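Local coordinates for ruler protein (Pseudomonas aeruginosa, PDB 5CUK) that probably acts as a molecular ruler in type III secretion, helping to set needle length, with this C-terminal piece belonging to the FliK hook-length control family, at residues 19-24 and 61-66; 15-20 and 48-53; 43-48 and 71-76. All coordinates share one frame; numbering follows the deposited sequence. Where two conformers were deposited one is given.

Contact 1: residues 19-24 and 61-66; sequences DAVQGR and IEISAS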
loop_
_atom_site.group_PDB
_atom_site.type_symbol
_atom_site.label_atom_id
_atom_site.label_comp_id
_atom_site.label_asym_id
_atom_site.label_seq_id
_atom_site.Cartn_x
_atom_site.Cartn_y
_atom_site.Cartn_z
ATOM N N ASP A 19 4.351 0.394 -7.254
ATOM C CA ASP A 19 5.566 -0.384 -7.375
ATOM C C ASP A 19 6.027 -0.980 -6.010
ATOM O O ASP A 19 6.333 -2.170 -5.913
ATOM C CB ASP A 19 6.651 0.484 -7.993
ATOM C CG ASP A 19 7.906 -0.294 -8.327
ATOM O OD1 ASP A 19 7.822 -1.396 -8.917
ATOM O OD2 ASP A 19 8.994 0.213 -8.006
ATOM N N ALA A 20 6.041 -0.169 -4.955
ATOM C CA ALA A 20 6.442 -0.662 -3.626
ATOM C C ALA A 20 5.535 -1.803 -3.110
ATOM O O ALA A 20 6.025 -2.847 -2.701
ATOM C CB ALA A 20 6.458 0.490 -2.629
ATOM N N VAL A 21 4.223 -1.576 -3.139
ATOM C CA VAL A 21 3.250 -2.561 -2.715
ATOM C C VAL A 21 3.483 -3.843 -3.484
ATOM O O VAL A 21 3.403 -4.942 -2.933
ATOM C CB VAL A 21 1.801 -2.064 -2.922
ATOM C CG1 VAL A 21 0.839 -3.156 -2.671
ATOM C CG2 VAL A 21 1.498 -0.904 -1.975
ATOM N N GLN A 22 3.828 -3.735 -4.760
ATOM C CA GLN A 22 3.935 -4.977 -5.456
ATOM C C GLN A 22 5.193 -5.736 -5.046
ATOM O O GLN A 22 5.126 -6.951 -4.910
ATOM C CB GLN A 22 3.883 -4.803 -6.944
ATOM C CG GLN A 22 3.906 -6.207 -7.572
ATOM C CD GLN A 22 3.654 -6.194 -9.051
ATOM O OE1 GLN A 22 4.175 -5.335 -9.794
ATOM N NE2 GLN A 22 2.861 -7.186 -9.510
ATOM N N GLY A 23 6.320 -5.054 -4.824
ATOM C CA GLY A 23 7.469 -5.707 -4.203
ATOM C C GLY A 23 7.092 -6.468 -2.918
ATOM O O GLY A 23 7.512 -7.598 -2.731
ATOM N N ARG A 24 6.308 -5.853 -2.035
ATOM C CA ARG A 24 6.012 -6.465 -0.740
ATOM C C ARG A 24 5.120 -7.686 -0.910
ATOM O O ARG A 24 5.182 -8.648 -0.126
ATOM C CB ARG A 24 5.349 -5.474 0.202
ATOM C CG ARG A 24 6.139 -4.162 0.436
ATOM C CD ARG A 24 7.483 -4.453 1.083
ATOM N NE ARG A 24 8.570 -4.417 0.109
ATOM C CZ ARG A 24 9.729 -5.079 0.235
ATOM N NH1 ARG A 24 9.993 -5.836 1.315
ATOM N NH2 ARG A 24 10.645 -4.953 -0.725
ATOM N N ILE A 61 -3.346 -4.722 3.074
ATOM C CA ILE A 61 -2.307 -3.711 2.792
ATOM C C ILE A 61 -2.562 -2.523 3.693
ATOM O O ILE A 61 -3.661 -1.962 3.704
ATOM C CB ILE A 61 -2.307 -3.264 1.314
ATOM C CG1 ILE A 61 -2.065 -4.470 0.416
ATOM C CG2 ILE A 61 -1.254 -2.140 1.040
ATOM C CD1 ILE A 61 -2.443 -4.263 -0.998
ATOM N N GLU A 62 -1.556 -2.170 4.476
ATOM C CA GLU A 62 -1.618 -1.011 5.349
ATOM C C GLU A 62 -0.485 -0.024 5.042
ATOM O O GLU A 62 0.679 -0.407 4.927
ATOM C CB GLU A 62 -1.563 -1.452 6.799
ATOM C CG GLU A 62 -1.658 -0.330 7.802
ATOM C CD GLU A 62 -1.333 -0.838 9.182
ATOM O OE1 GLU A 62 -2.276 -1.147 9.943
ATOM O OE2 GLU A 62 -0.123 -0.960 9.501
ATOM N N ILE A 63 -0.861 1.241 4.847
ATOM C CA ILE A 63 0.089 2.305 4.604
ATOM C C ILE A 63 0.134 3.208 5.831
ATOM O O ILE A 63 -0.900 3.652 6.325
ATOM C CB ILE A 63 -0.274 3.177 3.380
ATOM C CG1 ILE A 63 -0.761 2.325 2.202
ATOM C CG2 ILE A 63 0.891 4.045 3.019
ATOM C CD1 ILE A 63 0.238 1.262 1.752
ATOM N N SER A 64 1.342 3.462 6.306
ATOM C CA SER A 64 1.563 4.289 7.469
ATOM C C SER A 64 2.316 5.510 6.988
ATOM O O SER A 64 3.282 5.396 6.213
ATOM C CB SER A 64 2.346 3.537 8.544
ATOM O OG SER A 64 1.678 2.334 8.868
ATOM N N ALA A 65 1.853 6.681 7.429
ATOM C CA ALA A 65 2.389 7.943 6.939
ATOM C C ALA A 65 2.213 9.088 7.936
ATOM O O ALA A 65 1.488 8.969 8.914
ATOM C CB ALA A 65 1.718 8.308 5.623
ATOM N N SER A 66 2.843 10.219 7.634
ATOM C CA SER A 66 2.655 11.440 8.405
ATOM C C SER A 66 1.179 11.852 8.344
ATOM O O SER A 66 0.408 11.345 7.491
ATOM C CB SER A 66 3.571 12.542 7.881
ATOM O OG SER A 66 3.055 13.072 6.679
#
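The peptide groups of Ile61, the residue that meets Val21 of the helix, are hydrogen-bonded to the backbones of both Gln94 and Thr96, as expected of parallel neighbours, and the carbonyl oxygen of Ile61 takes in addition a weak hydrogen bond from the hydroxyl of Thr96. The strand is thus tied to 93-99 through its backbone; Ile61 points at the helix, and Ile63 reaches it only with CD1. The contact itself is wholly apolar. CG1 of Val21 lies 3.8 Å from CD1 of Ile61, methyl against methyl, and the two side chains cross at about a right angle. Val21 has CG1 anti to its own N (chi1 172°), which directs one branch to Ile61 and lets the other, CG2, face Ile63. Helix 11-29 thereby packs on one face of a mixed four-stranded sheet, an alpha/beta sandwich of two layers in which this strand is an inner one. The second pair is looser: Val21 CG2 stands 4.5 Å from Ile63 CD1. Ile63 starts from a CB that does not face the helix, but its chain folds round at chi2 (-57°) and brings CD1 nearer. Valine suits the helix side because it is short and apolar, with one methyl for each isoleucine, while beta-branched isoleucine favours the extended strand; all three are buried. Val21 also touches Val50 of the adjoining strand, while Ile61 rests on Val93 and Ile63 on Phe97.

Contact 2: residues 15-20 and 48-53; sequences ARLLDA and VEVQVL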
loop_
_atom_site.group_PDB
_atom_site.type_symbol
_atom_site.label_atom_id
_atom_site.label_comp_id
_atom_site.label_asym_id
_atom_site.label_seq_id
_atom_site.Cartn_x
_atom_site.Cartn_y
_atom_site.Cartn_z
ATOM N N ALA A 15 2.481 6.077 -8.574
ATOM C CA ALA A 15 3.410 5.174 -9.242
ATOM C C ALA A 15 4.374 4.483 -8.256
ATOM O O ALA A 15 4.501 3.261 -8.274
ATOM C CB ALA A 15 4.187 5.931 -10.320
ATOM N N ARG A 16 5.030 5.239 -7.386
ATOM C CA ARG A 16 6.069 4.667 -6.541
ATOM C C ARG A 16 5.417 3.750 -5.514
ATOM O O ARG A 16 5.902 2.657 -5.239
ATOM C CB ARG A 16 6.901 5.762 -5.871
ATOM C CG ARG A 16 7.948 5.240 -4.866
ATOM C CD ARG A 16 9.262 4.723 -5.500
ATOM N NE ARG A 16 9.982 3.817 -4.582
ATOM C CZ ARG A 16 9.978 2.483 -4.679
ATOM N NH1 ARG A 16 9.326 1.890 -5.666
ATOM N NH2 ARG A 16 10.630 1.729 -3.796
ATOM N N LEU A 17 4.275 4.186 -5.009
ATOM C CA LEU A 17 3.508 3.419 -4.068
ATOM C C LEU A 17 3.093 2.057 -4.638
ATOM O O LEU A 17 3.270 1.014 -3.982
ATOM C CB LEU A 17 2.287 4.217 -3.638
ATOM C CG LEU A 17 1.539 3.713 -2.426
ATOM C CD1 LEU A 17 2.494 3.155 -1.390
ATOM C CD2 LEU A 17 0.759 4.836 -1.855
ATOM N N LEU A 18 2.557 2.063 -5.860
ATOM C CA LEU A 18 2.094 0.841 -6.501
ATOM C C LEU A 18 3.257 -0.108 -6.699
ATOM O O LEU A 18 3.163 -1.277 -6.366
ATOM C CB LEU A 18 1.405 1.141 -7.840
ATOM C CG LEU A 18 0.025 1.830 -7.790
ATOM C CD1 LEU A 18 -0.603 1.899 -9.171
ATOM C CD2 LEU A 18 -0.951 1.075 -6.861
ATOM N N ASP A 19 4.351 0.394 -7.254
ATOM C CA ASP A 19 5.566 -0.384 -7.375
ATOM C C ASP A 19 6.027 -0.980 -6.010
ATOM O O ASP A 19 6.333 -2.170 -5.913
ATOM C CB ASP A 19 6.651 0.484 -7.993
ATOM C CG ASP A 19 7.906 -0.294 -8.327
ATOM O OD1 ASP A 19 7.822 -1.396 -8.917
ATOM O OD2 ASP A 19 8.994 0.213 -8.006
ATOM N N ALA A 20 6.041 -0.169 -4.955
ATOM C CA ALA A 20 6.442 -0.662 -3.626
ATOM C C ALA A 20 5.535 -1.803 -3.110
ATOM O O ALA A 20 6.025 -2.847 -2.701
ATOM C CB ALA A 20 6.458 0.490 -2.629
ATOM N N VAL A 48 6.964 6.761 4.036
ATOM C CA VAL A 48 5.761 5.991 4.178
ATOM C C VAL A 48 6.182 4.509 4.484
ATOM O O VAL A 48 7.177 4.018 3.950
ATOM C CB VAL A 48 4.959 6.153 2.878
ATOM C CG1 VAL A 48 4.521 4.863 2.299
ATOM C CG2 VAL A 48 3.824 7.098 3.061
ATOM N N GLU A 49 5.469 3.824 5.374
ATOM C CA GLU A 49 5.700 2.403 5.598
ATOM C C GLU A 49 4.637 1.589 4.894
ATOM O O GLU A 49 3.451 1.863 5.060
ATOM C CB GLU A 49 5.697 2.078 7.095
ATOM C CG GLU A 49 6.196 0.672 7.408
ATOM C CD GLU A 49 7.724 0.525 7.227
ATOM O OE1 GLU A 49 8.443 1.561 7.148
ATOM O OE2 GLU A 49 8.187 -0.630 7.154
ATOM N N VAL A 50 5.048 0.590 4.111
ATOM C CA VAL A 50 4.103 -0.326 3.494
ATOM C C VAL A 50 4.143 -1.674 4.203
ATOM O O VAL A 50 5.181 -2.245 4.345
ATOM C CB VAL A 50 4.413 -0.539 2.015
ATOM C CG1 VAL A 50 3.414 -1.502 1.405
ATOM C CG2 VAL A 50 4.371 0.779 1.290
ATOM N N GLN A 51 3.006 -2.169 4.663
ATOM C CA GLN A 51 2.933 -3.507 5.252
ATOM C C GLN A 51 1.875 -4.308 4.518
ATOM O O GLN A 51 0.791 -3.784 4.244
ATOM C CB GLN A 51 2.607 -3.437 6.760
ATOM C CG GLN A 51 2.375 -4.809 7.434
ATOM C CD GLN A 51 3.686 -5.469 7.847
ATOM O OE1 GLN A 51 4.454 -4.908 8.623
ATOM N NE2 GLN A 51 3.957 -6.644 7.301
ATOM N N VAL A 52 2.182 -5.554 4.160
ATOM C CA VAL A 52 1.165 -6.391 3.579
ATOM C C VAL A 52 1.124 -7.683 4.399
ATOM O O VAL A 52 2.106 -8.067 5.033
ATOM C CB VAL A 52 1.389 -6.724 2.075
ATOM C CG1 VAL A 52 2.003 -5.562 1.321
ATOM C CG2 VAL A 52 2.223 -7.955 1.902
ATOM N N LEU A 53 -0.046 -8.294 4.442
ATOM C CA LEU A 53 -0.238 -9.547 5.148
ATOM C C LEU A 53 -1.117 -10.376 4.272
ATOM O O LEU A 53 -2.253 -10.037 3.951
ATOM C CB LEU A 53 -0.871 -9.386 6.522
ATOM C CG LEU A 53 -1.091 -10.714 7.245
ATOM C CD1 LEU A 53 0.272 -11.334 7.534
ATOM C CD2 LEU A 53 -1.888 -10.517 8.508
#
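Val50 is the strand residue on which Leu17 and Ala20 of the helix settle, and the residues before and after it frame that meeting. Val48 comes first, its CB facing the helix, and its side chain touches Ala65 of the next strand. Glu49 lies on the opposite face of the sheet, where its carboxylate forms a salt bridge with Arg37. Val50 returns to the helix side. With CG1 anti to N (chi1 180°), its CG2 lies anti to the carbonyl carbon and beside N, 4.0 Å from CD1 of Leu17 and 4.4 Å from CB of Ala20, so one methyl serves two helix residues one turn apart. The single methyl of Ala20 lets the helix come close, with the Ala20 CA 7.5 Å from the Val50 CA, while the longer Leu17 reaches in from beside it, slants across the valine and also touches Leu80. Gln51 faces the same way as Glu49; its OE1 accepts from Arg37, and its NE2 reaches Val52 O at 3.3 Å, nearly straight at 171° but 37° above the carbonyl plane. Val52 turns back to pack under Arg24 and Ala28, further along the helix. Such alternation, with Val48, Val50 and Val52 toward the helix and Glu49 and Gln51 on the other face, is characteristic of a two-layer alpha/beta fold with an amphipathic helix on its sheet.

Contact 3: residues 43-48 and 71-76; sequences PQLGAV and ALLQQA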
loop_
_atom_site.group_PDB
_atom_site.type_symbol
_atom_site.label_atom_id
_atom_site.label_comp_id
_atom_site.label_asym_id
_atom_site.label_seq_id
_atom_site.Cartn_x
_atom_site.Cartn_y
_atom_site.Cartn_z
ATOM N N PRO A 43 7.840 10.949 -3.442
ATOM C CA PRO A 43 8.477 12.220 -3.794
ATOM C C PRO A 43 7.901 13.380 -3.010
ATOM O O PRO A 43 8.666 14.155 -2.428
ATOM C CB PRO A 43 8.168 12.370 -5.278
ATOM C CG PRO A 43 7.977 11.014 -5.764
ATOM C CD PRO A 43 7.358 10.242 -4.636
ATOM N N GLN A 44 6.580 13.502 -2.960
ATOM C CA GLN A 44 6.057 14.630 -2.211
ATOM C C GLN A 44 5.438 14.176 -0.899
ATOM O O GLN A 44 5.483 14.921 0.066
ATOM C CB GLN A 44 5.063 15.450 -3.053
ATOM C CG GLN A 44 5.725 16.267 -4.193
ATOM C CD GLN A 44 6.746 17.294 -3.707
ATOM O OE1 GLN A 44 6.617 17.857 -2.618
ATOM N NE2 GLN A 44 7.767 17.539 -4.521
ATOM N N LEU A 45 4.928 12.952 -0.825
ATOM C CA LEU A 45 4.288 12.533 0.419
ATOM C C LEU A 45 5.239 12.137 1.557
ATOM O O LEU A 45 4.797 11.936 2.693
ATOM C CB LEU A 45 3.328 11.376 0.153
ATOM C CG LEU A 45 1.870 11.794 -0.062
ATOM C CD1 LEU A 45 1.665 12.425 -1.435
ATOM C CD2 LEU A 45 0.980 10.585 0.122
ATOM N N GLY A 46 6.532 12.035 1.271
ATOM C CA GLY A 46 7.504 11.763 2.322
ATOM C C GLY A 46 7.735 10.290 2.607
ATOM O O GLY A 46 7.476 9.428 1.759
ATOM N N ALA A 47 8.239 9.988 3.799
ATOM C CA ALA A 47 8.472 8.597 4.178
ATOM C C ALA A 47 7.194 7.912 4.637
ATOM O O ALA A 47 6.472 8.386 5.512
ATOM C CB ALA A 47 9.526 8.494 5.254
ATOM N N VAL A 48 6.964 6.761 4.036
ATOM C CA VAL A 48 5.761 5.991 4.178
ATOM C C VAL A 48 6.182 4.509 4.484
ATOM O O VAL A 48 7.177 4.018 3.950
ATOM C CB VAL A 48 4.959 6.153 2.878
ATOM C CG1 VAL A 48 4.521 4.863 2.299
ATOM C CG2 VAL A 48 3.824 7.098 3.061
ATOM N N ALA A 71 -3.895 12.339 5.139
ATOM C CA ALA A 71 -5.093 12.991 4.662
ATOM C C ALA A 71 -5.176 12.867 3.148
ATOM O O ALA A 71 -6.248 12.659 2.597
ATOM C CB ALA A 71 -5.116 14.456 5.079
ATOM N N LEU A 72 -4.040 12.981 2.476
ATOM C CA LEU A 72 -4.023 12.838 1.045
ATOM C C LEU A 72 -4.364 11.407 0.648
ATOM O O LEU A 72 -5.058 11.184 -0.350
ATOM C CB LEU A 72 -2.661 13.226 0.498
ATOM C CG LEU A 72 -2.315 14.715 0.593
ATOM C CD1 LEU A 72 -0.916 14.937 0.075
ATOM C CD2 LEU A 72 -3.311 15.511 -0.203
ATOM N N LEU A 73 -3.892 10.433 1.425
ATOM C CA LEU A 73 -4.190 9.038 1.085
ATOM C C LEU A 73 -5.686 8.746 1.242
ATOM O O LEU A 73 -6.298 8.145 0.365
ATOM C CB LEU A 73 -3.354 8.078 1.951
ATOM C CG LEU A 73 -1.835 8.227 1.758
ATOM C CD1 LEU A 73 -1.072 7.390 2.795
ATOM C CD2 LEU A 73 -1.449 7.826 0.349
ATOM N N GLN A 74 -6.273 9.211 2.347
ATOM C CA GLN A 74 -7.690 8.982 2.619
ATOM C C GLN A 74 -8.564 9.678 1.603
ATOM O O GLN A 74 -9.581 9.127 1.189
ATOM C CB GLN A 74 -8.063 9.443 4.025
ATOM C CG GLN A 74 -6.935 9.240 5.021
ATOM C CD GLN A 74 -7.405 8.782 6.385
ATOM O OE1 GLN A 74 -7.866 7.651 6.534
ATOM N NE2 GLN A 74 -7.275 9.650 7.394
ATOM N N GLN A 75 -8.161 10.883 1.184
ATOM C CA GLN A 75 -8.908 11.583 0.138
ATOM C C GLN A 75 -8.842 10.799 -1.160
ATOM O O GLN A 75 -9.749 10.877 -1.988
ATOM C CB GLN A 75 -8.383 13.008 -0.081
ATOM C CG GLN A 75 -8.580 13.884 1.110
ATOM C CD GLN A 75 -8.094 15.295 0.862
ATOM O OE1 GLN A 75 -7.899 15.721 -0.286
ATOM N NE2 GLN A 75 -7.854 16.024 1.948
ATOM N N ALA A 76 -7.761 10.045 -1.331
ATOM C CA ALA A 76 -7.568 9.241 -2.532
ATOM C C ALA A 76 -7.800 7.732 -2.293
ATOM O O ALA A 76 -7.430 6.915 -3.129
ATOM C CB ALA A 76 -6.187 9.467 -3.074
#
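Leu45 is set facing the helix like a two-pronged fork, with Leu72 meeting the end of one branch and Leu73 the end of the other. Its CD1 approaches CD1 of Leu72 at 3.9 Å, and its CD2 lies 3.7 Å from CD2 of Leu73 and 4.0 Å from Leu73 CG. Consecutive residues of one helical turn thus share the branches of a single leucine, which needs two methyls to serve both. In each pair the side chains slant across one another, neither stacked lengthwise nor square-on. Leu72 and Leu73 begin alike, with CG anti to the carbonyl carbon, and both extend CD1 away from CA, at chi2 177° and 172°. Their CB atoms fan out round the helix, so the parts they offer differ: Leu72 uses its far methyl, whereas Leu73 gives CG and CD2 to Leu45 and has CD1 at Ile63. Leu45 and Leu73 are buried, as suits their branched aliphatic chains, while Leu72 is exposed. Gly46 follows with backbone angles that suit glycine, because a CB there would press on the carbonyl oxygen of Leu45. That oxygen is hydrogen-bonded to the hydroxyl of Ser69, and the amide nitrogens of Gln44 and Leu45 both bond to OD1 of Asp13, so the turn is held by the starts of two helices. Residues 43-45 form the bend between strands 35-42 and 46-54, and the helix 67-75 leads straight into 77-87 by way of Ala76. Leu73 extends the cluster to Ile63 and Ala65 of strand 59-65, to Phe97 of strand 93-99 and to Leu9 in the N-terminal loop.

In the fold
Contacts 1 and 2 are two parts of one interface: both start from helix 11-29, their centres lie about 2 Å apart, and they land on neighbouring strands, 59-65 and 46-54. Those strands are joined by probable backbone hydrogen bonds, for example Ser64 O to Glu49 N at 2.8 Å. Contact 3 is centred about 11 Å from each of the others, toward one end of the sheet, where helix 67-75 meets the first hairpin. Val48 belongs to the segments of contacts 2 and 3, and its CG1 lies 3.8 Å from Ile63 CG2 of contact 1, so one apolar core runs through all three.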